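PDB 1URU: amphiphysin from Drosophila melanogaster, which probably senses or binds curved membranes in endocytosis through a dimeric, coiled-coil BAR domain. Local coordinates for residues 37-42 with 136-141; 132-137 with 190-195; 119-124 with 205-210. One frame throughout, in Å; residues are numbered along the deposited sequence.

How the interactions relate
Interaction 1 joins helix 35-84 to helix 92-156 of the BAR domain; interactions 2 and 3 join helix 92-156 to helix 172-239, so helix 92-156 takes part in each. Interactions 1 and 2 are neighbours, their centres 7 Å apart, and they share Glu-136 and Lys-137. They also touch: Phe-39 CE1 of interaction 1 lies 4.1 Å from Leu-193 CD1 of interaction 2, and His-42 packs on Pro-194, so the three helices meet in one cross-section. Interaction 3 lies further along the bundle, its centre 22 Å from that of interaction 2 and 28 Å from that of interaction 1, here near the second subunit.

Interaction 1 of 3, residues 37-42 with 136-141; sequences EIFDDH and EKRNRK
The guanidinium of Arg-138 lies flat over one face of the Phe-39 ring, centres 3.7 Å apart and planes inclined by 18°, while His-190 of helix 172-239 meets the same ring edge-to-face. Asn-139 OD1 approaches it obliquely, 4.1 Å from Phe-39 CE2. Within the stack Arg-138 CZ sits almost on the ring normal, only 5° off it, which makes this a cation-pi contact. The NE end lies toward the rim, 3.5 Å from Phe-39 CZ, and Arg-138 NH2 reaches back over the root of the ring, 3.6 Å from Phe-39 CG. The two side chains come from opposite directions, one from helix 35-84 and the other from helix 92-156. Arg-138 first runs with CG anti to its backbone nitrogen and then bends at chi2 (-90°), which turns the guanidinium broadside to the ring. Its NH2 is hydrogen-bonded to Asn-186 OD1 on helix 172-239, and Asp-36 offers a long, weak ion pair. A buried arginine here thus probably keeps its charge at tolerable cost: the aromatic face meets the cation, while its NH2 is still held by Asn-186.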
loop_
_atom_site.group_PDB
_atom_site.type_symbol
_atom_site.label_atom_id
_atom_site.label_comp_id
_atom_site.label_asym_id
_atom_site.label_seq_id
_atom_site.Cartn_x
_atom_site.Cartn_y
_atom_site.Cartn_z
ATOM N N GLU A 37 -4.530 21.309 -42.285
ATOM C CA GLU A 37 -3.322 21.244 -41.468
ATOM C C GLU A 37 -3.660 21.644 -40.036
ATOM O O GLU A 37 -3.148 21.063 -39.093
ATOM C CB GLU A 37 -2.209 22.126 -42.057
ATOM C CG GLU A 37 -1.664 21.650 -43.419
ATOM C CD GLU A 37 -0.534 22.521 -43.957
ATOM O OE1 GLU A 37 -0.586 23.766 -43.808
ATOM O OE2 GLU A 37 0.432 21.964 -44.529
ATOM N N ILE A 38 -4.553 22.614 -39.875
ATOM C CA ILE A 38 -5.093 22.963 -38.554
ATOM C C ILE A 38 -5.804 21.769 -37.931
ATOM O O ILE A 38 -5.705 21.555 -36.740
ATOM C CB ILE A 38 -6.076 24.184 -38.667
ATOM C CG1 ILE A 38 -5.298 25.494 -38.710
ATOM C CG2 ILE A 38 -7.108 24.225 -37.536
ATOM C CD1 ILE A 38 -5.928 26.545 -39.596
ATOM N N PHE A 39 -6.556 21.018 -38.733
ATOM C CA PHE A 39 -7.325 19.887 -38.224
ATOM C C PHE A 39 -6.358 18.840 -37.708
ATOM O O PHE A 39 -6.577 18.267 -36.650
ATOM C CB PHE A 39 -8.191 19.282 -39.335
ATOM C CG PHE A 39 -9.070 18.152 -38.884
ATOM C CD1 PHE A 39 -10.392 18.380 -38.549
ATOM C CD2 PHE A 39 -8.582 16.854 -38.825
ATOM C CE1 PHE A 39 -11.210 17.339 -38.137
ATOM C CE2 PHE A 39 -9.395 15.798 -38.412
ATOM C CZ PHE A 39 -10.706 16.045 -38.060
ATOM N N ASP A 40 -5.294 18.597 -38.477
ATOM C CA ASP A 40 -4.272 17.630 -38.127
ATOM C C ASP A 40 -3.648 17.961 -36.803
ATOM O O ASP A 40 -3.398 17.079 -36.018
ATOM C CB ASP A 40 -3.171 17.616 -39.176
ATOM C CG ASP A 40 -3.345 16.508 -40.178
ATOM O OD1 ASP A 40 -2.606 15.496 -40.044
ATOM O OD2 ASP A 40 -4.185 16.552 -41.109
ATOM N N ASP A 41 -3.362 19.237 -36.579
ATOM C CA ASP A 41 -2.762 19.674 -35.332
ATOM C C ASP A 41 -3.708 19.405 -34.181
ATOM O O ASP A 41 -3.264 19.010 -33.107
ATOM C CB ASP A 41 -2.387 21.156 -35.378
ATOM C CG ASP A 41 -1.124 21.422 -36.188
ATOM O OD1 ASP A 41 -0.496 20.471 -36.677
ATOM O OD2 ASP A 41 -0.694 22.568 -36.418
ATOM N N HIS A 42 -5.002 19.613 -34.410
ATOM C CA HIS A 42 -6.032 19.287 -33.421
ATOM C C HIS A 42 -6.050 17.802 -33.090
ATOM O O HIS A 42 -6.294 17.417 -31.948
ATOM C CB HIS A 42 -7.418 19.660 -33.921
ATOM C CG HIS A 42 -7.705 21.124 -33.906
ATOM N ND1 HIS A 42 -7.730 21.865 -32.748
ATOM C CD2 HIS A 42 -7.997 21.981 -34.910
ATOM C CE1 HIS A 42 -8.028 23.120 -33.040
ATOM N NE2 HIS A 42 -8.194 23.217 -34.347
ATOM N N GLU A 136 -12.752 9.275 -37.008
ATOM C CA GLU A 136 -12.610 8.219 -38.015
ATOM C C GLU A 136 -13.813 8.233 -38.968
ATOM O O GLU A 136 -13.703 7.818 -40.109
ATOM C CB GLU A 136 -12.435 6.839 -37.337
ATOM C CG GLU A 136 -11.030 6.622 -36.778
ATOM C CD GLU A 136 -10.909 5.548 -35.685
ATOM O OE1 GLU A 136 -11.747 5.477 -34.768
ATOM O OE2 GLU A 136 -9.917 4.784 -35.716
ATOM N N LYS A 137 -14.957 8.722 -38.500
ATOM C CA LYS A 137 -16.090 8.960 -39.391
ATOM C C LYS A 137 -15.846 10.158 -40.314
ATOM O O LYS A 137 -16.246 10.131 -41.450
ATOM C CB LYS A 137 -17.383 9.171 -38.611
ATOM C CG LYS A 137 -18.623 8.969 -39.450
ATOM C CD LYS A 137 -19.911 9.221 -38.640
ATOM C CE LYS A 137 -20.997 9.937 -39.476
ATOM N NZ LYS A 137 -21.868 10.823 -38.637
ATOM N N ARG A 138 -15.200 11.211 -39.834
ATOM C CA ARG A 138 -14.894 12.352 -40.694
ATOM C C ARG A 138 -13.897 11.921 -41.751
ATOM O O ARG A 138 -14.139 12.142 -42.929
ATOM C CB ARG A 138 -14.357 13.541 -39.886
ATOM C CG ARG A 138 -13.864 14.730 -40.709
ATOM C CD ARG A 138 -12.387 14.676 -41.082
ATOM N NE ARG A 138 -11.866 16.005 -41.353
ATOM C CZ ARG A 138 -10.742 16.273 -42.025
ATOM N NH1 ARG A 138 -9.979 15.297 -42.512
ATOM N NH2 ARG A 138 -10.363 17.541 -42.200
ATOM N N ASN A 139 -12.796 11.294 -41.332
ATOM C CA ASN A 139 -11.748 10.831 -42.249
ATOM C C ASN A 139 -12.321 9.882 -43.302
ATOM O O ASN A 139 -11.917 9.905 -44.451
ATOM C CB ASN A 139 -10.584 10.163 -41.489
ATOM C CG ASN A 139 -9.897 11.113 -40.471
ATOM O OD1 ASN A 139 -10.275 12.269 -40.333
ATOM N ND2 ASN A 139 -8.898 10.607 -39.755
ATOM N N ARG A 140 -13.297 9.077 -42.927
ATOM C CA ARG A 140 -13.895 8.125 -43.858
ATOM C C ARG A 140 -14.756 8.868 -44.899
ATOM O O ARG A 140 -14.558 8.721 -46.103
ATOM C CB ARG A 140 -14.714 7.122 -43.039
ATOM C CG ARG A 140 -15.367 5.973 -43.777
ATOM C CD ARG A 140 -16.104 5.026 -42.826
ATOM N NE ARG A 140 -15.287 4.760 -41.630
ATOM C CZ ARG A 140 -15.674 4.927 -40.351
ATOM N NH1 ARG A 140 -16.900 5.363 -40.045
ATOM N NH2 ARG A 140 -14.814 4.646 -39.361
ATOM N N LYS A 141 -15.676 9.698 -44.411
ATOM C CA LYS A 141 -16.531 10.538 -45.246
ATOM C C LYS A 141 -15.731 11.444 -46.217
ATOM O O LYS A 141 -16.261 11.852 -47.264
ATOM C CB LYS A 141 -17.452 11.420 -44.371
ATOM C CG LYS A 141 -18.304 10.683 -43.310
ATOM C CD LYS A 141 -19.748 10.415 -43.737
ATOM C CE LYS A 141 -20.123 8.918 -43.668
ATOM N NZ LYS A 141 -20.931 8.488 -44.856
#

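Interaction 2 of 3, residues 132-137 with 190-195; sequences KKKVEK and HDELPA
Lys-134 and Glu-192 form a salt bridge between helices 92-156 and 172-239, their side chains crossing at about a right angle. Lys-134 NZ donates to Glu-192 OE1 at 3.1 Å, the oxygen accepting through its syn lone pair, on the side of OE2; a second bond, from Lys-134 NZ to Glu-192 OE2 at 3.3 Å, is weak. The same ammonium makes another salt bridge, to Glu-188 OE1 one turn earlier on helix 172-239, so two carboxylates share one lysine charge. The lysine chain is extended (chi2 174°, chi3 180°), which carries NZ across the gap, and its side chain also packs on Leu-185 and Leu-189. A methionine in its place would probably leave the carboxylates of Glu-188 and Glu-192 without their shared cation. Beside the charges, Val-135 CG2 touches Leu-193 CD2 at 4.2 Å, with Leu-43 of helix 35-84 against the valine and Met-131 against the leucine. Pro-194 has no N-H for the turn before it, and helix 172-239 kinks there. An apolar seam flanked by interhelical salt bridges is characteristic of coiled coils, here the antiparallel pairing of two helices in the three-helix BAR domain.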
loop_
_atom_site.group_PDB
_atom_site.type_symbol
_atom_site.label_atom_id
_atom_site.label_comp_id
_atom_site.label_asym_id
_atom_site.label_seq_id
_atom_site.Cartn_x
_atom_site.Cartn_y
_atom_site.Cartn_z
ATOM N N LYS A 132 -12.918 9.751 -30.909
ATOM C CA LYS A 132 -12.062 9.066 -31.894
ATOM C C LYS A 132 -12.958 8.425 -32.955
ATOM O O LYS A 132 -12.687 8.495 -34.137
ATOM C CB LYS A 132 -11.168 8.020 -31.191
ATOM C CG LYS A 132 -10.165 7.282 -32.068
ATOM C CD LYS A 132 -9.114 6.535 -31.228
ATOM C CE LYS A 132 -7.905 6.050 -32.071
ATOM N NZ LYS A 132 -6.974 5.151 -31.316
ATOM N N LYS A 133 -14.058 7.833 -32.526
ATOM C CA LYS A 133 -15.010 7.259 -33.459
ATOM C C LYS A 133 -15.550 8.320 -34.418
ATOM O O LYS A 133 -15.675 8.069 -35.624
ATOM C CB LYS A 133 -16.164 6.596 -32.707
ATOM C CG LYS A 133 -16.898 5.556 -33.543
ATOM C CD LYS A 133 -17.935 4.751 -32.735
ATOM C CE LYS A 133 -19.031 4.159 -33.670
ATOM N NZ LYS A 133 -19.720 2.969 -33.066
ATOM N N LYS A 134 -15.854 9.507 -33.891
ATOM C CA LYS A 134 -16.322 10.593 -34.733
ATOM C C LYS A 134 -15.249 11.079 -35.698
ATOM O O LYS A 134 -15.549 11.427 -36.829
ATOM C CB LYS A 134 -16.807 11.753 -33.898
ATOM C CG LYS A 134 -17.657 12.723 -34.667
ATOM C CD LYS A 134 -18.207 13.760 -33.731
ATOM C CE LYS A 134 -19.077 14.774 -34.441
ATOM N NZ LYS A 134 -20.092 15.304 -33.492
ATOM N N VAL A 135 -13.999 11.108 -35.267
ATOM C CA VAL A 135 -12.933 11.547 -36.150
ATOM C C VAL A 135 -12.712 10.574 -37.302
ATOM O O VAL A 135 -12.497 11.002 -38.429
ATOM C CB VAL A 135 -11.634 11.712 -35.407
ATOM C CG1 VAL A 135 -10.470 11.812 -36.382
ATOM C CG2 VAL A 135 -11.702 12.941 -34.507
ATOM N N GLU A 136 -12.752 9.275 -37.008
ATOM C CA GLU A 136 -12.610 8.219 -38.015
ATOM C C GLU A 136 -13.813 8.233 -38.968
ATOM O O GLU A 136 -13.703 7.818 -40.109
ATOM C CB GLU A 136 -12.435 6.839 -37.337
ATOM C CG GLU A 136 -11.030 6.622 -36.778
ATOM C CD GLU A 136 -10.909 5.548 -35.685
ATOM O OE1 GLU A 136 -11.747 5.477 -34.768
ATOM O OE2 GLU A 136 -9.917 4.784 -35.716
ATOM N N LYS A 137 -14.957 8.722 -38.500
ATOM C CA LYS A 137 -16.090 8.960 -39.391
ATOM C C LYS A 137 -15.846 10.158 -40.314
ATOM O O LYS A 137 -16.246 10.131 -41.450
ATOM C CB LYS A 137 -17.383 9.171 -38.611
ATOM C CG LYS A 137 -18.623 8.969 -39.450
ATOM C CD LYS A 137 -19.911 9.221 -38.640
ATOM C CE LYS A 137 -20.997 9.937 -39.476
ATOM N NZ LYS A 137 -21.868 10.823 -38.637
ATOM N N HIS A 190 -13.967 20.777 -36.028
ATOM C CA HIS A 190 -13.105 21.948 -35.948
ATOM C C HIS A 190 -13.392 22.785 -34.703
ATOM O O HIS A 190 -12.509 23.466 -34.220
ATOM C CB HIS A 190 -13.217 22.779 -37.225
ATOM C CG HIS A 190 -12.145 22.480 -38.209
ATOM N ND1 HIS A 190 -10.830 22.817 -37.986
ATOM C CD2 HIS A 190 -12.177 21.833 -39.396
ATOM C CE1 HIS A 190 -10.102 22.403 -39.007
ATOM N NE2 HIS A 190 -10.892 21.792 -39.870
ATOM N N ASP A 191 -14.622 22.715 -34.204
ATOM C CA ASP A 191 -15.008 23.314 -32.926
ATOM C C ASP A 191 -14.902 22.331 -31.763
ATOM O O ASP A 191 -14.444 22.689 -30.674
ATOM C CB ASP A 191 -16.466 23.787 -32.968
ATOM C CG ASP A 191 -16.709 24.955 -33.941
ATOM O OD1 ASP A 191 -15.752 25.642 -34.388
ATOM O OD2 ASP A 191 -17.866 25.238 -34.304
ATOM N N GLU A 192 -15.331 21.092 -31.973
ATOM C CA GLU A 192 -15.468 20.174 -30.856
ATOM C C GLU A 192 -14.108 19.746 -30.292
ATOM O O GLU A 192 -13.950 19.624 -29.086
ATOM C CB GLU A 192 -16.326 18.950 -31.228
ATOM C CG GLU A 192 -17.821 19.189 -31.077
ATOM C CD GLU A 192 -18.661 18.063 -31.656
ATOM O OE1 GLU A 192 -18.296 16.871 -31.496
ATOM O OE2 GLU A 192 -19.694 18.357 -32.284
ATOM N N LEU A 193 -13.144 19.511 -31.174
ATOM C CA LEU A 193 -11.832 19.027 -30.772
ATOM C C LEU A 193 -11.077 20.005 -29.887
ATOM O O LEU A 193 -10.661 19.621 -28.814
ATOM C CB LEU A 193 -10.981 18.647 -31.996
ATOM C CG LEU A 193 -11.417 17.369 -32.706
ATOM C CD1 LEU A 193 -10.824 17.289 -34.101
ATOM C CD2 LEU A 193 -11.058 16.122 -31.879
ATOM N N PRO A 194 -10.844 21.239 -30.326
ATOM C CA PRO A 194 -10.189 22.234 -29.456
ATOM C C PRO A 194 -10.954 22.546 -28.177
ATOM O O PRO A 194 -10.344 22.834 -27.170
ATOM C CB PRO A 194 -10.117 23.492 -30.342
ATOM C CG PRO A 194 -11.062 23.259 -31.421
ATOM C CD PRO A 194 -11.115 21.792 -31.661
ATOM N N ALA A 195 -12.272 22.547 -28.257
ATOM C CA ALA A 195 -13.134 22.685 -27.101
ATOM C C ALA A 195 -12.771 21.654 -26.050
ATOM O O ALA A 195 -12.620 22.012 -24.899
ATOM C CB ALA A 195 -14.615 22.534 -27.519
#

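Interaction 3 of 3, residues 119-124 with 205-210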
loop_
_atom_site.group_PDB
_atom_site.type_symbol
_atom_site.label_atom_id
_atom_site.label_comp_id
_atom_site.label_asym_id
_atom_site.label_seq_id
_atom_site.Cartn_x
_atom_site.Cartn_y
_atom_site.Cartn_z
ATOM N N ILE A 119 -14.267 8.418 -10.279
ATOM C CA ILE A 119 -15.391 8.440 -11.232
ATOM C C ILE A 119 -15.296 9.602 -12.244
ATOM O O ILE A 119 -15.494 9.377 -13.436
ATOM C CB ILE A 119 -16.790 8.425 -10.522
ATOM C CG1 ILE A 119 -17.281 7.002 -10.284
ATOM C CG2 ILE A 119 -17.861 9.091 -11.366
ATOM C CD1 ILE A 119 -16.830 6.437 -9.017
ATOM N N PRO A 120 -15.045 10.840 -11.813
ATOM C CA PRO A 120 -14.769 11.897 -12.782
ATOM C C PRO A 120 -13.647 11.527 -13.729
ATOM O O PRO A 120 -13.687 11.953 -14.878
ATOM C CB PRO A 120 -14.387 13.095 -11.897
ATOM C CG PRO A 120 -15.145 12.885 -10.698
ATOM C CD PRO A 120 -15.091 11.383 -10.442
ATOM N N LEU A 121 -12.658 10.762 -13.263
ATOM C CA LEU A 121 -11.518 10.399 -14.122
ATOM C C LEU A 121 -11.934 9.424 -15.200
ATOM O O LEU A 121 -11.490 9.541 -16.340
ATOM C CB LEU A 121 -10.374 9.823 -13.301
ATOM C CG LEU A 121 -9.075 9.400 -13.998
ATOM C CD1 LEU A 121 -8.498 10.476 -14.918
ATOM C CD2 LEU A 121 -8.048 8.949 -12.932
ATOM N N ASN A 122 -12.803 8.485 -14.817
ATOM C CA ASN A 122 -13.332 7.459 -15.719
ATOM C C ASN A 122 -14.296 8.090 -16.708
ATOM O O ASN A 122 -14.365 7.650 -17.848
ATOM C CB ASN A 122 -14.047 6.325 -14.951
ATOM C CG ASN A 122 -13.082 5.386 -14.212
ATOM O OD1 ASN A 122 -11.915 5.243 -14.558
ATOM N ND2 ASN A 122 -13.591 4.743 -13.184
ATOM N N THR A 123 -15.009 9.132 -16.274
ATOM C CA THR A 123 -15.961 9.854 -17.130
ATOM C C THR A 123 -15.270 10.749 -18.183
ATOM O O THR A 123 -15.668 10.790 -19.342
ATOM C CB THR A 123 -16.901 10.694 -16.258
ATOM O OG1 THR A 123 -17.807 9.833 -15.569
ATOM C CG2 THR A 123 -17.811 11.552 -17.080
ATOM N N TYR A 124 -14.242 11.457 -17.752
ATOM C CA TYR A 124 -13.465 12.320 -18.613
ATOM C C TYR A 124 -12.693 11.465 -19.584
ATOM O O TYR A 124 -12.580 11.787 -20.766
ATOM C CB TYR A 124 -12.516 13.169 -17.768
ATOM C CG TYR A 124 -11.406 13.876 -18.510
ATOM C CD1 TYR A 124 -11.633 15.087 -19.188
ATOM C CD2 TYR A 124 -10.118 13.351 -18.510
ATOM C CE1 TYR A 124 -10.585 15.737 -19.868
ATOM C CE2 TYR A 124 -9.082 13.982 -19.166
ATOM C CZ TYR A 124 -9.301 15.175 -19.833
ATOM O OH TYR A 124 -8.215 15.779 -20.442
ATOM N N VAL A 205 -7.430 20.519 -12.730
ATOM C CA VAL A 205 -7.419 21.318 -11.533
ATOM C C VAL A 205 -8.484 20.744 -10.593
ATOM O O VAL A 205 -8.257 20.638 -9.397
ATOM C CB VAL A 205 -7.594 22.872 -11.795
ATOM C CG1 VAL A 205 -6.527 23.395 -12.766
ATOM C CG2 VAL A 205 -8.952 23.215 -12.301
ATOM N N THR A 206 -9.617 20.312 -11.129
ATOM C CA THR A 206 -10.696 19.798 -10.275
ATOM C C THR A 206 -10.372 18.399 -9.742
ATOM O O THR A 206 -10.549 18.163 -8.556
ATOM C CB THR A 206 -12.114 19.894 -10.975
ATOM O OG1 THR A 206 -12.150 19.141 -12.189
ATOM C CG2 THR A 206 -12.403 21.329 -11.472
ATOM N N ASN A 207 -9.821 17.512 -10.581
ATOM C CA ASN A 207 -9.495 16.141 -10.158
ATOM C C ASN A 207 -8.381 16.112 -9.149
ATOM O O ASN A 207 -8.505 15.509 -8.094
ATOM C CB ASN A 207 -9.116 15.241 -11.343
ATOM C CG ASN A 207 -9.498 13.746 -11.119
ATOM O OD1 ASN A 207 -10.552 13.414 -10.566
ATOM N ND2 ASN A 207 -8.640 12.856 -11.581
ATOM N N LEU A 208 -7.281 16.774 -9.465
ATOM C CA LEU A 208 -6.174 16.895 -8.513
ATOM C C LEU A 208 -6.552 17.619 -7.208
ATOM O O LEU A 208 -6.004 17.303 -6.177
ATOM C CB LEU A 208 -4.964 17.551 -9.187
ATOM C CG LEU A 208 -4.381 16.812 -10.404
ATOM C CD1 LEU A 208 -3.171 17.523 -10.938
ATOM C CD2 LEU A 208 -3.995 15.397 -10.046
ATOM N N GLN A 209 -7.484 18.567 -7.231
ATOM C CA GLN A 209 -7.902 19.268 -6.001
ATOM C C GLN A 209 -8.549 18.268 -5.085
ATOM O O GLN A 209 -8.239 18.214 -3.900
ATOM C CB GLN A 209 -8.898 20.405 -6.285
ATOM C CG GLN A 209 -9.254 21.355 -5.097
ATOM C CD GLN A 209 -9.912 20.692 -3.825
ATOM O OE1 GLN A 209 -11.117 20.377 -3.797
ATOM N NE2 GLN A 209 -9.099 20.519 -2.777
ATOM N N THR A 210 -9.454 17.472 -5.637
ATOM C CA THR A 210 -10.085 16.371 -4.892
ATOM C C THR A 210 -9.046 15.369 -4.388
ATOM O O THR A 210 -9.074 14.987 -3.220
ATOM C CB THR A 210 -11.092 15.606 -5.778
ATOM O OG1 THR A 210 -11.953 16.516 -6.464
ATOM C CG2 THR A 210 -12.038 14.774 -4.950
#
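The backbones come closest at Pro-120 and Asn-207, whose CA atoms lie 7.3 Å apart on antiparallel helices, the first of them kinked because the proline nitrogen has no hydrogen to give to the turn before. Asn-207 carries the contact from its side. Its CB points toward helix 92-156, and the amide group beyond lies against two apolar residues there, with Asn-207 CG 4.6 Å from Leu-121 CB and 5.0 Å from Pro-120 CB. No hydrogen bond crosses between the segments, so the meeting is one of van der Waals contact. Leu-121, its CG anti to the backbone nitrogen (chi1 -179°), crosses the asparagine at about a right angle; its side chain also packs on Leu-56 and Phe-60 of helix 35-84 and on Phe-203. In the BAR fold three long helices form a coiled coil and two such subunits pair, and the segment 205-210 sits between these levels of assembly: Asn-207 faces inward, while Leu-208 packs on Val-81 of the second subunit and Val-205 on Leu-236 of that same subunit. Nearby, Tyr-124 stacks on Phe-203. Thr-123 and Thr-210 turn their hydroxyls back on their own helices, as Thr-206 does toward Leu-202 O and Phe-203 O. Thr-123 OG1 donates to Ile-119 O at 3.2 Å, from well above the carbonyl plane (41°), and that oxygen also takes the N-H of Thr-123. Thr-210 OG1 reaches Thr-206 O at 3.0 Å, while Thr-210 N bonds to Thr-206 O at 3.2 Å from the opposite face of the carbonyl. Thr-210 also packs on Val-117 of helix 92-156.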